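Local coordinates for protein putative type 11 methyltransferase (Sulfolobus solfataricus, PDB 3I9F) that probably transfers methyl groups from S-adenosylmethionine, as a putative type 11 methyltransferase, and binds zinc ions, at residues B[20-25]-B[41-46]; B[79-84]-B[106-111]. All coordinates share one frame; numbering follows the deposited sequence.

Contact 1: residues B[20-25]-B[41-46]; sequences VIVDYG and KLYCID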
loop_
_atom_site.group_PDB
_atom_site.type_symbol
_atom_site.label_atom_id
_atom_site.label_comp_id
_atom_site.label_asym_id
_atom_site.label_seq_id
_atom_site.Cartn_x
_atom_site.Cartn_y
_atom_site.Cartn_z
ATOM N N VAL B 20 -8.973 7.391 -8.612
ATOM C CA VAL B 20 -8.107 6.326 -8.082
ATOM C C VAL B 20 -7.937 5.255 -9.170
ATOM O O VAL B 20 -8.919 4.667 -9.617
ATOM C CB VAL B 20 -8.677 5.705 -6.776
ATOM C CG1 VAL B 20 -7.830 4.475 -6.335
ATOM C CG2 VAL B 20 -8.739 6.746 -5.676
ATOM N N ILE B 21 -6.700 5.047 -9.596
ATOM C CA ILE B 21 -6.370 4.167 -10.693
ATOM C C ILE B 21 -5.467 3.025 -10.211
ATOM O O ILE B 21 -4.621 3.219 -9.339
ATOM C CB ILE B 21 -5.569 4.923 -11.788
ATOM C CG1 ILE B 21 -6.387 6.100 -12.337
ATOM C CG2 ILE B 21 -5.196 3.993 -12.940
ATOM C CD1 ILE B 21 -5.572 7.035 -13.323
ATOM N N VAL B 22 -5.600 1.854 -10.811
ATOM C CA VAL B 22 -4.703 0.761 -10.517
ATOM C C VAL B 22 -4.110 0.310 -11.800
ATOM O O VAL B 22 -4.857 0.007 -12.684
ATOM C CB VAL B 22 -5.454 -0.428 -9.888
ATOM C CG1 VAL B 22 -4.564 -1.711 -9.848
ATOM C CG2 VAL B 22 -5.938 -0.078 -8.492
ATOM N N ASP B 23 -2.780 0.284 -11.913
ATOM C CA ASP B 23 -2.085 -0.384 -13.038
ATOM C C ASP B 23 -1.752 -1.827 -12.586
ATOM O O ASP B 23 -0.806 -2.073 -11.811
ATOM C CB ASP B 23 -0.798 0.387 -13.448
ATOM C CG ASP B 23 -0.125 -0.146 -14.742
ATOM O OD1 ASP B 23 -0.715 -0.958 -15.492
ATOM O OD2 ASP B 23 1.034 0.255 -15.045
ATOM N N TYR B 24 -2.550 -2.766 -13.066
ATOM C CA TYR B 24 -2.520 -4.171 -12.610
ATOM C C TYR B 24 -1.635 -4.991 -13.567
ATOM O O TYR B 24 -2.011 -5.276 -14.687
ATOM C CB TYR B 24 -3.954 -4.716 -12.581
ATOM C CG TYR B 24 -4.204 -5.809 -11.575
ATOM C CD1 TYR B 24 -3.267 -6.822 -11.326
ATOM C CD2 TYR B 24 -5.389 -5.863 -10.894
ATOM C CE1 TYR B 24 -3.507 -7.801 -10.378
ATOM C CE2 TYR B 24 -5.634 -6.861 -9.975
ATOM C CZ TYR B 24 -4.694 -7.826 -9.730
ATOM O OH TYR B 24 -4.976 -8.774 -8.799
ATOM N N GLY B 25 -0.451 -5.355 -13.114
ATOM C CA GLY B 25 0.525 -5.988 -13.965
ATOM C C GLY B 25 1.288 -4.882 -14.656
ATOM O O GLY B 25 1.196 -4.705 -15.845
ATOM N N LYS B 41 -4.925 8.792 -6.802
ATOM C CA LYS B 41 -3.946 7.801 -6.329
ATOM C C LYS B 41 -3.594 6.844 -7.441
ATOM O O LYS B 41 -4.449 6.462 -8.208
ATOM C CB LYS B 41 -4.505 6.938 -5.217
ATOM C CG LYS B 41 -4.539 7.551 -3.847
ATOM C CD LYS B 41 -4.985 6.501 -2.804
ATOM C CE LYS B 41 -5.205 7.148 -1.441
ATOM N NZ LYS B 41 -6.436 6.574 -0.835
ATOM N N LEU B 42 -2.344 6.410 -7.483
ATOM C CA LEU B 42 -1.899 5.438 -8.463
ATOM C C LEU B 42 -1.274 4.258 -7.746
ATOM O O LEU B 42 -0.274 4.417 -7.016
ATOM C CB LEU B 42 -0.890 6.041 -9.441
ATOM C CG LEU B 42 -0.369 5.129 -10.549
ATOM C CD1 LEU B 42 -1.464 4.331 -11.250
ATOM C CD2 LEU B 42 0.366 5.991 -11.566
ATOM N N TYR B 43 -1.876 3.086 -7.961
ATOM C CA TYR B 43 -1.326 1.833 -7.481
ATOM C C TYR B 43 -0.703 1.090 -8.655
ATOM O O TYR B 43 -1.324 0.980 -9.719
ATOM C CB TYR B 43 -2.422 0.951 -6.924
ATOM C CG TYR B 43 -3.136 1.426 -5.697
ATOM C CD1 TYR B 43 -2.592 1.229 -4.446
ATOM C CD2 TYR B 43 -4.401 2.019 -5.776
ATOM C CE1 TYR B 43 -3.250 1.637 -3.299
ATOM C CE2 TYR B 43 -5.074 2.402 -4.635
ATOM C CZ TYR B 43 -4.489 2.207 -3.394
ATOM O OH TYR B 43 -5.126 2.603 -2.232
ATOM N N CYS B 44 0.499 0.574 -8.461
ATOM C CA CYS B 44 1.135 -0.343 -9.386
ATOM C C CYS B 44 1.293 -1.721 -8.754
ATOM O O CYS B 44 1.982 -1.868 -7.745
ATOM C CB CYS B 44 2.512 0.165 -9.725
ATOM S SG CYS B 44 2.450 1.625 -10.744
ATOM N N ILE B 45 0.671 -2.716 -9.369
ATOM C CA ILE B 45 0.763 -4.104 -8.925
ATOM C C ILE B 45 1.615 -4.967 -9.867
ATOM O O ILE B 45 1.404 -5.000 -11.068
ATOM C CB ILE B 45 -0.634 -4.760 -8.841
ATOM C CG1 ILE B 45 -1.583 -3.837 -8.072
ATOM C CG2 ILE B 45 -0.509 -6.155 -8.238
ATOM C CD1 ILE B 45 -2.830 -4.449 -7.576
ATOM N N ASP B 46 2.577 -5.672 -9.315
ATOM C CA ASP B 46 3.269 -6.686 -10.075
ATOM C C ASP B 46 3.920 -7.696 -9.143
ATOM O O ASP B 46 4.485 -7.357 -8.108
ATOM C CB ASP B 46 4.299 -6.077 -11.059
ATOM C CG ASP B 46 4.568 -6.989 -12.294
ATOM O OD1 ASP B 46 4.464 -6.488 -13.445
ATOM O OD2 ASP B 46 4.858 -8.219 -12.122
#
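Residues 20-25 and 41-46 run as adjacent parallel strands, their short axes 4.7 Å apart and 15° off parallel, with Ile21, Asp23 and Gly25 of the first exchanging backbone hydrogen bonds with Lys41, Tyr43 and Ile45 of the second. The ladder starts almost straight, Ile21 N giving its hydrogen to Lys41 O, and ends bent, the bond from Gly25 N to Ile45 O closing to 137° where the first strand has run out into a loop. On the face carrying Val20, Val22, Tyr24, Tyr43 and Ile45, methyls and rings interlock across the two strands. Val22 divides its branches: CG1, anti to the backbone N (chi1 168°), meets Ile45 CD1 at 4.0 Å, while CG2 reaches Tyr43 CD2 at 3.8 Å, slanting in at the ring. Val20 CG1 comes to the edge of the same ring, 3.8 Å from Tyr43 CE2. Farther along this face, Ile45 CD1 sits over the centre of the Tyr24 ring in a CH-pi contact, 4.2 Å from CD1 to the centroid and almost exactly on the ring normal. With an alanine here in place of Val22, both methyls are gone and a gap would probably open between Ile45 CD1 and the Tyr43 ring. These strands, with helix 32-36 between them, form the first beta-alpha-beta unit of a Rossmann-like methyltransferase domain, and that helix packs against Asp23, Leu42 and Cys44 on the other face of the sheet. There Ile21 CG2 touches Leu42 CD1 at 4.1 Å. Beyond the strand, Asp46 OD1 accepts a hydrogen bond from Gly27 N, tying the end of one strand to the loop that follows the other, while OD2 accepts from Asn48 N in its own loop.

Contact 2: residues B[79-84]-B[106-111]; sequences ILFANS and GRVIII
Leu80 and Ile109 meet on one face of this parallel pair, Phe81 and Ile110 on the other. Leu80 extends CG away from its backbone N (chi1 174°), which carries CD1 across to the neighbouring strand, 3.7 Å from Ile109 CG2; the same methyl touches Ile111 CD1 at 4.1 Å, bridging two isoleucines. On the opposite face the side chains of Phe81 and Ile110 lie side by side and point the same way, with Ile110 CD1 3.7 Å from Phe81 CB. Val108 CG1 approaches the Phe81 ring at its edge, 4.0 Å from CD2, so that two aliphatic side chains of strand 106-113 line one flank of the aromatic.

Between these two apolar layers five backbone hydrogen bonds join the strands, whose axes diverge by only 9°. Ile109 takes a central place in them: its N bonds to Ile79 O, and its O receives Phe81 N in a nearly straight bond (177°). Outward, toward the C-terminal ends of the strands, Ile111 O is gripped twice, by Asn83 N at 2.7 Å and by a water that donates to it. That water also accepts from Ser84 N at 3.2 Å, carrying the link past the end of strand 76-82 into the turn. At the other end of the pair, Arg107 O takes the hydrogen of Ile79 N, while the Arg107 side chain leads away, its NE in a salt bridge with Glu143.

Strand 76-82 is the middle strand of the sheet, with 106-113 beside it. Helix 91-101 links the two and packs over Ile79 and Phe81, consistent with the alpha/beta core of a Rossmann-like methyltransferase. Tyr31 from a loop covers Leu80 and Ile111 on the reverse face, and strand 106-113 bonds on its outer edge to the antiparallel strand 152-159.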
loop_
_atom_site.group_PDB
_atom_site.type_symbol
_atom_site.label_atom_id
_atom_site.label_comp_id
_atom_site.label_asym_id
_atom_site.label_seq_id
_atom_site.Cartn_x
_atom_site.Cartn_y
_atom_site.Cartn_z
ATOM N N ILE B 79 -9.050 0.460 -13.487
ATOM C CA ILE B 79 -8.058 -0.600 -13.396
ATOM C C ILE B 79 -7.591 -0.882 -14.811
ATOM O O ILE B 79 -8.391 -1.242 -15.664
ATOM C CB ILE B 79 -8.688 -1.896 -12.825
ATOM C CG1 ILE B 79 -9.134 -1.686 -11.384
ATOM C CG2 ILE B 79 -7.702 -3.038 -12.895
ATOM C CD1 ILE B 79 -9.991 -2.772 -10.859
ATOM N N LEU B 80 -6.305 -0.715 -15.059
ATOM C CA LEU B 80 -5.743 -1.019 -16.359
ATOM C C LEU B 80 -5.054 -2.387 -16.340
ATOM O O LEU B 80 -4.267 -2.713 -15.436
ATOM C CB LEU B 80 -4.730 0.042 -16.750
ATOM C CG LEU B 80 -3.925 -0.192 -18.032
ATOM C CD1 LEU B 80 -4.802 -0.157 -19.275
ATOM C CD2 LEU B 80 -2.787 0.819 -18.148
ATOM N N PHE B 81 -5.342 -3.160 -17.380
ATOM C CA PHE B 81 -4.622 -4.393 -17.699
ATOM C C PHE B 81 -4.013 -4.199 -19.053
ATOM O O PHE B 81 -4.664 -4.388 -20.051
ATOM C CB PHE B 81 -5.590 -5.563 -17.745
ATOM C CG PHE B 81 -6.003 -6.075 -16.397
ATOM C CD1 PHE B 81 -5.177 -6.922 -15.678
ATOM C CD2 PHE B 81 -7.218 -5.770 -15.888
ATOM C CE1 PHE B 81 -5.547 -7.417 -14.482
ATOM C CE2 PHE B 81 -7.618 -6.253 -14.661
ATOM C CZ PHE B 81 -6.781 -7.066 -13.951
ATOM N N ALA B 82 -2.747 -3.814 -19.076
ATOM C CA ALA B 82 -2.009 -3.550 -20.310
ATOM C C ALA B 82 -1.053 -4.671 -20.653
ATOM O O ALA B 82 0.063 -4.735 -20.135
ATOM C CB ALA B 82 -1.216 -2.204 -20.187
ATOM N N ASN B 83 -1.471 -5.519 -21.572
ATOM C CA ASN B 83 -0.679 -6.686 -22.012
ATOM C C ASN B 83 -0.267 -7.566 -20.892
ATOM O O ASN B 83 0.807 -8.126 -20.947
ATOM C CB ASN B 83 0.553 -6.241 -22.773
ATOM C CG ASN B 83 0.197 -5.271 -23.881
ATOM O OD1 ASN B 83 -0.613 -5.594 -24.780
ATOM N ND2 ASN B 83 0.713 -4.070 -23.788
ATOM N N SER B 84 -1.093 -7.662 -19.863
ATOM C CA SER B 84 -0.652 -8.293 -18.628
ATOM C C SER B 84 -1.571 -9.408 -18.140
ATOM O O SER B 84 -1.109 -10.253 -17.438
ATOM C CB SER B 84 -0.436 -7.256 -17.517
ATOM O OG SER B 84 -1.649 -6.604 -17.196
ATOM N N GLY B 106 -17.130 1.945 -11.593
ATOM C CA GLY B 106 -15.721 1.930 -12.003
ATOM C C GLY B 106 -15.619 1.329 -13.375
ATOM O O GLY B 106 -16.589 0.784 -13.852
ATOM N N ARG B 107 -14.452 1.463 -13.994
ATOM C CA ARG B 107 -14.190 0.958 -15.341
ATOM C C ARG B 107 -12.906 0.102 -15.372
ATOM O O ARG B 107 -11.916 0.430 -14.725
ATOM C CB ARG B 107 -14.014 2.153 -16.314
ATOM C CG ARG B 107 -15.202 2.547 -17.213
ATOM C CD ARG B 107 -16.510 2.485 -16.530
ATOM N NE ARG B 107 -17.593 3.065 -17.299
ATOM C CZ ARG B 107 -18.852 3.147 -16.865
ATOM N NH1 ARG B 107 -19.775 3.717 -17.632
ATOM N NH2 ARG B 107 -19.193 2.668 -15.673
ATOM N N VAL B 108 -12.929 -0.986 -16.142
ATOM C CA VAL B 108 -11.733 -1.760 -16.415
ATOM C C VAL B 108 -11.265 -1.494 -17.840
ATOM O O VAL B 108 -12.046 -1.572 -18.765
ATOM C CB VAL B 108 -12.008 -3.266 -16.226
ATOM C CG1 VAL B 108 -10.775 -4.118 -16.675
ATOM C CG2 VAL B 108 -12.416 -3.549 -14.753
ATOM N N ILE B 109 -9.992 -1.178 -18.007
ATOM C CA ILE B 109 -9.419 -0.971 -19.324
ATOM C C ILE B 109 -8.519 -2.135 -19.680
ATOM O O ILE B 109 -7.538 -2.353 -19.003
ATOM C CB ILE B 109 -8.549 0.306 -19.394
ATOM C CG1 ILE B 109 -9.326 1.530 -18.884
ATOM C CG2 ILE B 109 -8.115 0.543 -20.807
ATOM C CD1 ILE B 109 -8.456 2.603 -18.218
ATOM N N ILE B 110 -8.845 -2.860 -20.756
ATOM C CA ILE B 110 -7.986 -3.900 -21.302
ATOM C C ILE B 110 -7.274 -3.436 -22.559
ATOM O O ILE B 110 -7.911 -2.986 -23.497
ATOM C CB ILE B 110 -8.793 -5.171 -21.715
ATOM C CG1 ILE B 110 -9.623 -5.723 -20.543
ATOM C CG2 ILE B 110 -7.866 -6.252 -22.308
ATOM C CD1 ILE B 110 -8.933 -5.721 -19.228
ATOM N N ILE B 111 -5.951 -3.555 -22.564
ATOM C CA ILE B 111 -5.157 -3.525 -23.777
ATOM C C ILE B 111 -4.397 -4.834 -23.866
ATOM O O ILE B 111 -3.797 -5.263 -22.895
ATOM C CB ILE B 111 -4.157 -2.366 -23.772
ATOM C CG1 ILE B 111 -4.923 -1.029 -23.683
ATOM C CG2 ILE B 111 -3.313 -2.391 -25.031
ATOM C CD1 ILE B 111 -4.040 0.167 -23.314
HETATM O O HOH W 1 -4.208 -7.379 -20.469
#

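Contact 1 and contact 2 lie in one mixed sheet, their centres about 10 Å apart, and follow each other in series along the chain. Strands 19-24 and 76-82 are neighbours, so the contacts adjoin: Val22 O and Leu80 N are 2.9 Å apart in a probable hydrogen bond, and the Tyr24 and Phe81 rings stack. From strand 19-24, in the interior, the chain steps outward to 39-45 and 63-65, then returns to place the central strand 76-82 on the other side of 19-24, followed by 106-113. This 3-2-1-4-5 order is characteristic of Rossmann-like methyltransferases, in which the cofactor usually binds at the C-terminal strand ends, where Tyr24 O probably bonds Ser84 OG.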